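Local coordinates for protein methylaspartate ammonia-lyase (Citrobacter amalonaticus, PDB 1KKO) that catalyses the reversible anti elimination of ammonia from (2S,3S)-3-methylaspartate to give mesaconate, using magnesium as cofactor, at residues Ala6-Gly11 with Phe92-Ile97; Ser14-Asp19 with Asp30-Thr35; Val153-Asp156 with Pro161-Pro164; Glu202-Lys207 with Tyr240-Leu245; Cys371-Leu376 with Asn403-Leu408. One frame throughout, in Å; residues are numbered along the deposited sequence.

Contact 1: residues Ala6-Gly11 with Phe92-Ile97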
# COMPACT_ATOMS: atom_id res chain seq x y z
N ALA A 6 9.77 24.87 -2.28
CA ALA A 6 10.09 23.49 -1.90
C ALA A 6 9.57 23.24 -0.49
O ALA A 6 9.80 24.06 0.41
CB ALA A 6 11.57 23.25 -1.96
N LEU A 7 8.88 22.12 -0.29
CA LEU A 7 8.30 21.77 1.00
C LEU A 7 8.74 20.38 1.40
O LEU A 7 8.83 19.49 0.56
CB LEU A 7 6.77 21.76 0.94
CG LEU A 7 6.09 23.07 0.57
CD1 LEU A 7 4.60 22.91 0.80
CD2 LEU A 7 6.60 24.20 1.39
N PHE A 8 9.02 20.21 2.69
CA PHE A 8 9.43 18.94 3.27
C PHE A 8 8.46 18.58 4.38
O PHE A 8 8.23 19.38 5.29
CB PHE A 8 10.85 19.05 3.83
CG PHE A 8 11.89 19.36 2.78
CD1 PHE A 8 12.30 18.38 1.88
CD2 PHE A 8 12.44 20.63 2.68
CE1 PHE A 8 13.26 18.64 0.92
CE2 PHE A 8 13.39 20.90 1.70
CZ PHE A 8 13.80 19.90 0.83
N THR A 9 7.88 17.38 4.31
CA THR A 9 6.92 16.95 5.32
C THR A 9 7.24 15.54 5.80
O THR A 9 7.45 14.61 5.01
CB THR A 9 5.49 17.03 4.79
OG1 THR A 9 5.33 16.24 3.64
CG2 THR A 9 5.19 18.37 4.25
N ALA A 10 7.26 15.40 7.11
CA ALA A 10 7.50 14.11 7.75
C ALA A 10 6.35 13.16 7.49
O ALA A 10 5.20 13.58 7.40
CB ALA A 10 7.68 14.28 9.26
N GLY A 11 6.66 11.88 7.34
CA GLY A 11 5.63 10.87 7.18
C GLY A 11 6.12 9.51 7.60
O GLY A 11 7.23 9.33 8.11
N PHE A 92 17.21 20.08 8.84
CA PHE A 92 18.37 19.98 7.96
C PHE A 92 17.98 20.34 6.53
O PHE A 92 18.63 21.14 5.87
CB PHE A 92 18.94 18.55 8.04
CG PHE A 92 20.08 18.28 7.08
CD1 PHE A 92 19.83 17.89 5.78
CD2 PHE A 92 21.40 18.37 7.51
CE1 PHE A 92 20.86 17.63 4.90
CE2 PHE A 92 22.44 18.10 6.64
CZ PHE A 92 22.17 17.74 5.34
N LEU A 93 16.89 19.76 6.04
CA LEU A 93 16.45 20.01 4.67
C LEU A 93 15.96 21.45 4.48
O LEU A 93 16.27 22.08 3.46
CB LEU A 93 15.36 19.01 4.28
CG LEU A 93 15.84 17.56 4.19
CD1 LEU A 93 14.65 16.60 4.20
CD2 LEU A 93 16.71 17.36 2.95
N ASN A 94 15.20 21.96 5.44
CA ASN A 94 14.71 23.33 5.33
C ASN A 94 15.87 24.32 5.33
O ASN A 94 15.89 25.27 4.54
CB ASN A 94 13.71 23.65 6.44
CG ASN A 94 12.35 23.01 6.19
OD1 ASN A 94 11.89 22.94 5.06
ND2 ASN A 94 11.71 22.56 7.26
N ASP A 95 16.86 24.07 6.17
CA ASP A 95 18.01 24.97 6.31
C ASP A 95 19.00 24.90 5.15
O ASP A 95 19.45 25.93 4.64
CB ASP A 95 18.79 24.62 7.58
CG ASP A 95 18.05 24.98 8.85
OD1 ASP A 95 17.01 25.67 8.78
OD2 ASP A 95 18.44 24.60 9.97
N HIS A 96 19.35 23.68 4.75
CA HIS A 96 20.44 23.48 3.81
C HIS A 96 20.04 23.17 2.39
O HIS A 96 20.82 23.37 1.47
CB HIS A 96 21.30 22.30 4.28
CG HIS A 96 21.97 22.52 5.60
ND1 HIS A 96 21.84 21.65 6.66
CD2 HIS A 96 22.80 23.50 6.02
CE1 HIS A 96 22.55 22.10 7.68
NE2 HIS A 96 23.15 23.22 7.31
N ILE A 97 18.84 22.63 2.19
CA ILE A 97 18.46 22.19 0.87
C ILE A 97 17.39 23.04 0.21
O ILE A 97 17.45 23.29 -0.99
CB ILE A 97 18.06 20.69 0.94
CG1 ILE A 97 19.22 19.85 1.49
CG2 ILE A 97 17.62 20.19 -0.43
CD1 ILE A 97 20.53 19.95 0.69
O HOH W 1 9.33 22.66 4.24
O HOH W 2 8.95 21.51 6.95
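Phe8 presents one face of its ring to Leu93: the CB of Leu93 stands 3.6 Å from the ring centroid and only 6° off the normal, a CH-pi contact over the centre of the ring. The two side chains cross at about a right angle, and Leu93 CD1 extends the overlap to the rim, 3.8 Å from Phe8 CD1. Ile97 meets the far end of the ring obliquely, its CG2 4.0 Å from Phe8 CZ. Asn94 approaches differently, with OD1 in the ring plane at the edge, 3.4 Å from Phe8 CD2, and with the amide turned 61° from the ring. From there it also reaches the backbone through two waters. One takes the N-H of Phe8 and donates to Asn94 OD1 at 2.7 Å; the other donates to Phe8 O and accepts from Asn94 ND2 at 3.0 Å. Lys98 also bonds OD1, consistent with the amide being set this way round. The segment axes run nearly antiparallel, and Val53 of strand 47-59 also packs on Phe8. The chemistry is therefore split: an apolar face seats the helix on the sheet, while the amide and its waters satisfy the backbone N and O of Phe8.

Contact 2: residues Ser14-Asp19 with Asp30-Thr35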
# COMPACT_ATOMS: atom_id res chain seq x y z
N SER A 14 6.34 2.50 4.53
CA SER A 14 5.45 1.34 4.56
C SER A 14 5.96 0.13 5.32
O SER A 14 5.38 -0.94 5.21
CB SER A 14 5.05 0.95 3.15
OG SER A 14 4.11 1.87 2.61
N PHE A 15 7.01 0.28 6.12
CA PHE A 15 7.35 -0.80 7.02
C PHE A 15 8.04 -0.24 8.26
O PHE A 15 7.56 0.73 8.84
CB PHE A 15 8.05 -1.99 6.32
CG PHE A 15 7.81 -3.30 7.05
CD1 PHE A 15 6.51 -3.76 7.21
CD2 PHE A 15 8.84 -4.01 7.61
CE1 PHE A 15 6.26 -4.89 7.93
CE2 PHE A 15 8.58 -5.18 8.31
CZ PHE A 15 7.30 -5.61 8.47
N TYR A 16 9.14 -0.87 8.65
CA TYR A 16 9.87 -0.59 9.88
C TYR A 16 11.35 -0.59 9.59
O TYR A 16 11.82 -1.22 8.65
CB TYR A 16 9.53 -1.68 10.95
CG TYR A 16 8.07 -1.58 11.25
CD1 TYR A 16 7.15 -2.15 10.40
CD2 TYR A 16 7.60 -0.78 12.28
CE1 TYR A 16 5.80 -1.94 10.57
CE2 TYR A 16 6.27 -0.56 12.45
CZ TYR A 16 5.37 -1.13 11.59
OH TYR A 16 4.03 -0.89 11.72
N PHE A 17 12.08 0.16 10.40
CA PHE A 17 13.53 0.04 10.46
C PHE A 17 13.82 -1.03 11.50
O PHE A 17 13.39 -0.91 12.65
CB PHE A 17 14.18 1.34 10.92
CG PHE A 17 14.07 2.47 9.93
CD1 PHE A 17 14.64 2.35 8.68
CD2 PHE A 17 13.43 3.64 10.26
CE1 PHE A 17 14.55 3.39 7.78
CE2 PHE A 17 13.36 4.67 9.36
CZ PHE A 17 13.91 4.53 8.12
N ASP A 18 14.54 -2.07 11.08
CA ASP A 18 14.90 -3.17 11.96
C ASP A 18 16.40 -3.25 12.11
O ASP A 18 17.14 -3.12 11.13
CB ASP A 18 14.43 -4.49 11.37
CG ASP A 18 12.96 -4.75 11.54
OD1 ASP A 18 12.29 -4.03 12.32
OD2 ASP A 18 12.41 -5.67 10.91
N ASP A 19 16.84 -3.47 13.34
CA ASP A 19 18.25 -3.64 13.64
C ASP A 19 18.58 -5.10 13.30
O ASP A 19 18.39 -6.00 14.12
CB ASP A 19 18.47 -3.31 15.10
CG ASP A 19 19.91 -3.39 15.51
OD1 ASP A 19 20.68 -4.09 14.84
OD2 ASP A 19 20.30 -2.78 16.52
N ASP A 30 7.99 -10.07 21.41
CA ASP A 30 6.75 -10.03 22.13
C ASP A 30 5.80 -9.41 21.13
O ASP A 30 5.85 -8.19 20.89
CB ASP A 30 6.88 -9.17 23.38
CG ASP A 30 5.64 -9.22 24.25
OD1 ASP A 30 4.52 -9.21 23.72
OD2 ASP A 30 5.70 -9.28 25.51
N GLY A 31 4.96 -10.23 20.53
CA GLY A 31 4.12 -9.78 19.45
C GLY A 31 4.99 -9.31 18.30
O GLY A 31 5.88 -10.03 17.85
N PHE A 32 4.77 -8.08 17.85
CA PHE A 32 5.54 -7.50 16.75
C PHE A 32 6.82 -6.83 17.22
O PHE A 32 7.64 -6.39 16.41
CB PHE A 32 4.68 -6.44 16.08
CG PHE A 32 5.12 -6.04 14.70
CD1 PHE A 32 5.06 -6.93 13.64
CD2 PHE A 32 5.56 -4.75 14.44
CE1 PHE A 32 5.44 -6.54 12.37
CE2 PHE A 32 5.93 -4.37 13.17
CZ PHE A 32 5.88 -5.27 12.14
N ILE A 33 7.01 -6.75 18.53
CA ILE A 33 8.10 -6.00 19.13
C ILE A 33 9.29 -6.90 19.42
O ILE A 33 9.13 -7.92 20.07
CB ILE A 33 7.60 -5.33 20.46
CG1 ILE A 33 6.31 -4.55 20.24
CG2 ILE A 33 8.69 -4.45 21.06
CD1 ILE A 33 6.40 -3.51 19.16
N TYR A 34 10.47 -6.52 18.96
CA TYR A 34 11.68 -7.25 19.32
C TYR A 34 12.16 -6.75 20.67
O TYR A 34 12.15 -5.55 20.93
CB TYR A 34 12.77 -7.06 18.27
CG TYR A 34 12.61 -7.98 17.09
CD1 TYR A 34 12.89 -9.33 17.20
CD2 TYR A 34 12.17 -7.52 15.86
CE1 TYR A 34 12.75 -10.19 16.14
CE2 TYR A 34 12.02 -8.38 14.78
CZ TYR A 34 12.31 -9.72 14.93
OH TYR A 34 12.17 -10.60 13.88
N THR A 35 12.60 -7.68 21.51
CA THR A 35 13.06 -7.34 22.85
C THR A 35 14.58 -7.19 22.92
O THR A 35 15.29 -7.45 21.96
CB THR A 35 12.61 -8.38 23.87
OG1 THR A 35 13.12 -9.66 23.51
CG2 THR A 35 11.09 -8.53 23.85
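Phe32 points its ring edge into the face of Tyr16, a T-shaped aromatic pair with centroids 4.9 Å apart and planes at 73°. Phe32 CE2 sits over the centre of the tyrosine ring and is 3.6 Å from Tyr16 CE1. Within residues 14-19, Tyr16 CD1 lies 3.5 Å above the centre of the Phe15 ring. Apolar packing adds a lighter touch where Phe15 CZ meets Phe32 CZ at 3.9 Å. Phe32 CG lies opposite its own backbone N (chi1 -162°), which carries the ring out of the turn toward strand 3-18. That turn, type II' from Asp30 to Ile33, is closed by Ile33 N to Asp30 O at 3.0 Å, with Gly31 at positive phi. Polar groups are served from outside the pair: Arg47 makes a cation-pi contact with Phe32, bonds to its carbonyl and forms a salt bridge with Asp18, while Tyr16 OH bonds to Asp392 of the second subunit. The side chain of Phe15 also comes within about 4 Å of that of Cys361, assigned to the substrate site. The aromatic group thus joins the far end of strand 3-18 to the hairpin of strands 29-30 and 33-34, with helix 179-186 of the second subunit against Phe32.

Contact 3: residues Val153-Asp156 with Pro161-Pro164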
# COMPACT_ATOMS: atom_id res chain seq x y z
N VAL A 153 11.13 11.45 -19.72
CA VAL A 153 12.27 12.28 -19.40
C VAL A 153 13.52 11.42 -19.36
O VAL A 153 14.57 11.82 -19.88
CB VAL A 153 12.09 12.99 -18.04
CG1 VAL A 153 13.36 13.72 -17.64
CG2 VAL A 153 10.92 13.96 -18.08
N VAL A 154 13.42 10.23 -18.76
CA VAL A 154 14.56 9.33 -18.68
C VAL A 154 14.95 8.90 -20.08
O VAL A 154 16.13 8.96 -20.45
CB VAL A 154 14.27 8.11 -17.80
CG1 VAL A 154 15.46 7.16 -17.80
CG2 VAL A 154 13.96 8.54 -16.37
N CYS A 155 13.99 8.49 -20.89
CA CYS A 155 14.34 8.07 -22.25
C CYS A 155 14.98 9.20 -23.05
O CYS A 155 15.90 8.96 -23.85
CB CYS A 155 13.13 7.56 -22.98
SG CYS A 155 12.52 6.00 -22.32
N ASP A 156 14.50 10.42 -22.87
CA ASP A 156 15.08 11.55 -23.59
C ASP A 156 16.51 11.85 -23.14
O ASP A 156 17.40 12.01 -23.97
CB ASP A 156 14.23 12.80 -23.40
CG ASP A 156 12.94 12.77 -24.19
OD1 ASP A 156 12.79 11.95 -25.11
OD2 ASP A 156 12.01 13.58 -23.94
N PRO A 161 15.16 4.21 -26.34
CA PRO A 161 14.06 4.11 -27.29
C PRO A 161 12.67 4.22 -26.69
O PRO A 161 11.78 4.64 -27.42
CB PRO A 161 14.25 2.72 -27.89
CG PRO A 161 14.84 1.98 -26.78
CD PRO A 161 15.87 2.92 -26.22
N CYS A 162 12.48 3.83 -25.43
CA CYS A 162 11.17 3.93 -24.77
C CYS A 162 10.05 3.08 -25.39
O CYS A 162 8.92 3.55 -25.50
CB CYS A 162 10.71 5.40 -24.71
SG CYS A 162 10.61 6.07 -23.03
N VAL A 163 10.33 1.84 -25.78
CA VAL A 163 9.29 0.96 -26.29
C VAL A 163 8.41 0.51 -25.12
O VAL A 163 8.94 -0.01 -24.14
CB VAL A 163 9.89 -0.28 -27.01
CG1 VAL A 163 8.79 -1.20 -27.50
CG2 VAL A 163 10.78 0.16 -28.18
N PRO A 164 7.09 0.71 -25.20
CA PRO A 164 6.18 0.34 -24.11
C PRO A 164 6.08 -1.16 -23.91
O PRO A 164 5.56 -1.87 -24.78
CB PRO A 164 4.83 0.91 -24.55
CG PRO A 164 5.14 1.86 -25.63
CD PRO A 164 6.36 1.32 -26.32
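Cys155, in helix 150-157, and Cys162, in the irregular chain beyond it, bring their CA atoms to 5.8 Å, with no hydrogen bond between the two segments. The motif is a disulfide that staples a helix to the loop following it, closing a ring of eight residues just ahead of the barrel's first strand, 169-170. SG of Cys155 is bonded to SG of Cys162 at 2.0 Å, and the positive chi3 of 85° makes the bridge right-handed and close to the preferred perpendicular twist. The two halves reach it differently. Cys155 has ordinary helical backbone angles, and its SG lies opposite the carbonyl carbon in a standard staggered position. Cys162 departs from the common values: its phi is positive at 63° and its chi1 of -114° falls away from any staggered value, which suggests some torsional strain on the loop side. Around the bridge, Ala377 of helix 365-378 packs on Cys155. Val153 faces away from the loop; it and Val154 touch Leu139 of helix 128-146, so the helix is anchored there by apolar packing and tied to the loop by the covalent link. Across the bridge the two CB atoms, of Cys155 and Cys162, stand 3.7 Å apart.

Contact 4: residues Glu202-Lys207 with Tyr240-Leu245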
# COMPACT_ATOMS: atom_id res chain seq x y z
N GLU A 202 15.27 -23.13 11.39
CA GLU A 202 13.84 -23.21 11.11
C GLU A 202 13.39 -22.88 9.71
O GLU A 202 12.29 -23.24 9.33
CB GLU A 202 13.08 -22.31 12.07
CG GLU A 202 13.31 -22.67 13.53
CD GLU A 202 13.31 -24.18 13.78
OE1 GLU A 202 12.53 -24.91 13.14
OE2 GLU A 202 14.10 -24.63 14.64
N LYS A 203 14.22 -22.17 8.95
CA LYS A 203 13.81 -21.74 7.61
C LYS A 203 14.60 -22.47 6.52
O LYS A 203 14.03 -23.02 5.60
CB LYS A 203 13.86 -20.21 7.51
CG LYS A 203 12.83 -19.56 8.46
CD LYS A 203 12.97 -18.05 8.60
CE LYS A 203 12.01 -17.49 9.65
NZ LYS A 203 12.16 -16.03 9.83
N LEU A 204 15.92 -22.50 6.64
CA LEU A 204 16.72 -23.21 5.65
C LEU A 204 16.81 -24.69 5.99
O LEU A 204 16.67 -25.55 5.13
CB LEU A 204 18.13 -22.64 5.62
CG LEU A 204 19.16 -23.37 4.74
CD1 LEU A 204 18.77 -23.32 3.26
CD2 LEU A 204 20.54 -22.76 4.94
N GLY A 205 17.03 -24.95 7.28
CA GLY A 205 17.29 -26.30 7.74
C GLY A 205 18.79 -26.43 7.91
O GLY A 205 19.56 -25.81 7.17
N PHE A 206 19.23 -27.24 8.87
CA PHE A 206 20.66 -27.41 9.12
C PHE A 206 21.38 -28.05 7.94
O PHE A 206 22.58 -27.87 7.78
CB PHE A 206 20.91 -28.19 10.42
CG PHE A 206 20.74 -29.70 10.31
CD1 PHE A 206 19.48 -30.29 10.38
CD2 PHE A 206 21.85 -30.52 10.22
CE1 PHE A 206 19.34 -31.67 10.33
CE2 PHE A 206 21.70 -31.91 10.17
CZ PHE A 206 20.45 -32.48 10.22
N LYS A 207 20.64 -28.78 7.12
CA LYS A 207 21.20 -29.40 5.93
C LYS A 207 20.48 -28.91 4.68
O LYS A 207 20.63 -29.50 3.61
CB LYS A 207 21.08 -30.92 6.03
CG LYS A 207 21.98 -31.54 7.10
CD LYS A 207 23.34 -30.86 7.20
CE LYS A 207 24.39 -31.74 7.87
NZ LYS A 207 25.67 -31.03 8.15
N TYR A 240 19.51 -14.91 2.66
CA TYR A 240 20.22 -14.13 3.68
C TYR A 240 21.49 -14.77 4.18
O TYR A 240 21.78 -14.73 5.39
CB TYR A 240 19.27 -13.83 4.85
CG TYR A 240 18.21 -12.87 4.42
CD1 TYR A 240 17.04 -13.32 3.83
CD2 TYR A 240 18.40 -11.50 4.54
CE1 TYR A 240 16.08 -12.45 3.40
CE2 TYR A 240 17.43 -10.61 4.11
CZ TYR A 240 16.27 -11.10 3.54
OH TYR A 240 15.30 -10.23 3.10
N GLY A 241 22.28 -15.31 3.26
CA GLY A 241 23.57 -15.89 3.57
C GLY A 241 23.53 -17.22 4.30
O GLY A 241 24.59 -17.76 4.62
N THR A 242 22.35 -17.78 4.52
CA THR A 242 22.26 -18.98 5.36
C THR A 242 22.88 -20.22 4.72
O THR A 242 23.36 -21.09 5.44
CB THR A 242 20.82 -19.28 5.81
OG1 THR A 242 19.96 -19.38 4.67
CG2 THR A 242 20.27 -18.14 6.67
N ILE A 243 22.88 -20.31 3.40
CA ILE A 243 23.48 -21.47 2.74
C ILE A 243 24.98 -21.52 3.04
O ILE A 243 25.52 -22.59 3.35
CB ILE A 243 23.17 -21.46 1.23
CG1 ILE A 243 21.68 -21.73 1.01
CG2 ILE A 243 24.00 -22.52 0.49
CD1 ILE A 243 21.19 -21.58 -0.41
N GLY A 244 25.65 -20.38 3.01
CA GLY A 244 27.07 -20.33 3.36
C GLY A 244 27.33 -20.82 4.77
O GLY A 244 28.33 -21.50 5.04
N LEU A 245 26.41 -20.50 5.69
CA LEU A 245 26.59 -20.90 7.08
C LEU A 245 26.56 -22.40 7.30
O LEU A 245 27.31 -22.90 8.14
CB LEU A 245 25.52 -20.25 7.96
CG LEU A 245 25.57 -18.74 8.10
CD1 LEU A 245 24.43 -18.28 8.97
CD2 LEU A 245 26.89 -18.26 8.67
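Leu204 lays its CD2 methyl over one face of the peptide group joining Thr242 to Ile243, 3.3 Å from Thr242 O and 3.7 Å from Ile243 N. The methyl stands above the peptide plane, over the C=O bond close to the oxygen, so it meets the pi surface of the group broadside; no aromatic ring takes part. Leucine and threonine side chains slide past each other in opposite directions, and CD2 also comes 3.4 Å from Thr242 OG1. The other branch of Leu204 serves Ile243: CD1 approaches CG1 at 4.0 Å, the two side chains crossing at about a right angle. With CG opposite the backbone N, chi1 (173°) aims Leu204 at helix 242-246, and chi2 (63°) splits the methyls between Thr242 and Ile243. Thr242 OG1, set between its own N and carbonyl carbon (chi1 56°), is turned back to the chain and bonded to Val239 O, so the buried hydroxyl is satisfied while its flank packs on leucine. Tyr257 of helix 251-260 touches both Leu204 and Ile243. The segments follow strands 191-194 and 234-238, at the C-terminal ends of the barrel strands, where the enolase superfamily keeps its active site; the side chain of Thr242 is about 8 Å from that of the magnesium ligand Asp238, and Tyr240 OH bonds to His194, the transition-state stabiliser.

Contact 5: residues Cys371-Leu376 with Asn403-Leu408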
# COMPACT_ATOMS: atom_id res chain seq x y z
N CYS A 371 9.85 4.66 -9.27
CA CYS A 371 10.68 3.56 -9.74
C CYS A 371 10.07 2.85 -10.95
O CYS A 371 10.82 2.34 -11.79
CB CYS A 371 10.94 2.55 -8.62
SG CYS A 371 12.18 3.11 -7.41
N VAL A 372 8.75 2.78 -11.04
CA VAL A 372 8.13 2.18 -12.21
C VAL A 372 8.56 2.90 -13.49
O VAL A 372 8.84 2.27 -14.52
CB VAL A 372 6.59 2.18 -12.09
CG1 VAL A 372 5.94 1.79 -13.41
CG2 VAL A 372 6.16 1.22 -11.00
N HIS A 373 8.64 4.22 -13.43
CA HIS A 373 9.05 5.00 -14.59
C HIS A 373 10.50 4.77 -14.94
O HIS A 373 10.86 4.67 -16.11
CB HIS A 373 8.75 6.47 -14.39
CG HIS A 373 7.28 6.76 -14.41
ND1 HIS A 373 6.66 7.35 -15.50
CD2 HIS A 373 6.31 6.49 -13.51
CE1 HIS A 373 5.36 7.43 -15.24
NE2 HIS A 373 5.13 6.93 -14.04
N VAL A 374 11.35 4.70 -13.93
CA VAL A 374 12.74 4.38 -14.15
C VAL A 374 12.87 3.04 -14.86
O VAL A 374 13.62 2.92 -15.82
CB VAL A 374 13.49 4.39 -12.83
CG1 VAL A 374 14.87 3.79 -12.97
CG2 VAL A 374 13.56 5.83 -12.29
N ALA A 375 12.11 2.04 -14.42
CA ALA A 375 12.20 0.70 -14.98
C ALA A 375 11.67 0.65 -16.40
O ALA A 375 12.26 -0.00 -17.27
CB ALA A 375 11.45 -0.28 -14.11
N LEU A 376 10.56 1.31 -16.67
CA LEU A 376 9.99 1.27 -18.00
C LEU A 376 10.94 1.85 -19.02
O LEU A 376 10.95 1.42 -20.18
CB LEU A 376 8.66 2.01 -18.04
CG LEU A 376 7.48 1.25 -17.45
CD1 LEU A 376 6.26 2.15 -17.39
CD2 LEU A 376 7.18 -0.01 -18.26
N ASN A 403 0.96 -0.34 -15.86
CA ASN A 403 -0.01 -0.47 -16.95
C ASN A 403 -0.67 0.84 -17.36
O ASN A 403 -0.94 1.06 -18.54
CB ASN A 403 -1.00 -1.57 -16.65
CG ASN A 403 -0.32 -2.93 -16.60
OD1 ASN A 403 0.54 -3.22 -17.42
ND2 ASN A 403 -0.70 -3.75 -15.63
N ARG A 404 -0.89 1.74 -16.41
CA ARG A 404 -1.40 3.05 -16.74
C ARG A 404 -0.41 3.78 -17.63
O ARG A 404 -0.78 4.44 -18.60
CB ARG A 404 -1.61 3.91 -15.48
CG ARG A 404 -2.91 3.68 -14.74
CD ARG A 404 -3.17 4.75 -13.71
NE ARG A 404 -2.18 4.76 -12.62
CZ ARG A 404 -2.28 4.02 -11.51
NH1 ARG A 404 -3.30 3.20 -11.34
NH2 ARG A 404 -1.36 4.11 -10.57
N THR A 405 0.86 3.66 -17.29
CA THR A 405 1.91 4.38 -18.00
C THR A 405 2.12 3.82 -19.40
O THR A 405 2.29 4.58 -20.35
CB THR A 405 3.20 4.34 -17.19
OG1 THR A 405 2.97 4.98 -15.93
CG2 THR A 405 4.29 5.18 -17.86
N ILE A 406 2.11 2.50 -19.53
CA ILE A 406 2.20 1.88 -20.85
C ILE A 406 1.05 2.39 -21.71
O ILE A 406 1.25 2.73 -22.87
CB ILE A 406 2.21 0.37 -20.72
CG1 ILE A 406 3.56 -0.08 -20.16
CG2 ILE A 406 1.92 -0.29 -22.07
CD1 ILE A 406 3.62 -1.51 -19.72
N ALA A 407 -0.16 2.46 -21.15
CA ALA A 407 -1.31 2.92 -21.92
C ALA A 407 -1.10 4.36 -22.36
O ALA A 407 -1.42 4.70 -23.51
CB ALA A 407 -2.58 2.81 -21.11
N LEU A 408 -0.60 5.22 -21.48
CA LEU A 408 -0.33 6.61 -21.86
C LEU A 408 0.70 6.68 -22.99
O LEU A 408 0.53 7.42 -23.97
CB LEU A 408 0.16 7.44 -20.68
CG LEU A 408 -0.87 7.76 -19.60
CD1 LEU A 408 -0.18 8.40 -18.43
CD2 LEU A 408 -1.96 8.66 -20.15
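Thr405 and Ile406 of helix 392-410 pack against His373 and Leu376 of helix 365-378. This is helix-helix packing on the outside of the TIM barrel, between the helices that follow strands 354-357 and 382-384; the segment axes come within 10.7 Å and cross at -51°. Going along the second segment, Arg404 turns from this interface to the dimer, forming salt bridges with Glu401 and with Glu365 of the second subunit. Thr405 comes next and is central. Its methyl CG2, opposite the backbone N (OG1 chi1 -61°), fits between two partners, 3.6 Å from His373 CE1 and 3.6 Å from Leu376 CD1. Its OG1 lies obliquely to the imidazole, 3.5 Å from His373 NE2, and is bonded to the carbonyl of Glu401 one turn back. The imidazole is held at both nitrogens, ND1 by the backbone N of Thr151 and NE2 by the Glu401 carboxylate, which fixes the ring's rotation and is consistent with the proton residing on NE2. Ile406 follows, crossing Leu376 at about a right angle. Leu376 thus divides its two methyls, CD1 for Thr405 and CD2 for Ile406. Farther on, Leu408 packs instead on Gln56 of the second subunit. On the Ile406 side the closest approach to Leu376 is that of CG1 to CD2, at 4.1 Å.

In the fold
Contacts 3 and 5 are neighbours, their centres 10 Å apart, and they touch where Pro164 CB meets Ile406 CG2 at 4.0 Å; the chain just past the disulfide rests on the last barrel helix. Contacts 1 and 2 share strand 3-18, contact 2 being nested within the chain loop that contact 1 closes. Contacts 1 and 5 stay about 17 Å apart at their nearest atoms within one chain, yet the dimer joins them, Leu7 packing on Leu408 of the second subunit. Contacts 2 and 4, about 7 Å apart at nearest atoms, lie closest to the active site: between side chains, Phe15 is about 8 Å from substrate-binding Gln172 and Ile243 about 9 Å from magnesium-binding Glu273. Contacts 1, 3 and 5 lie away from it.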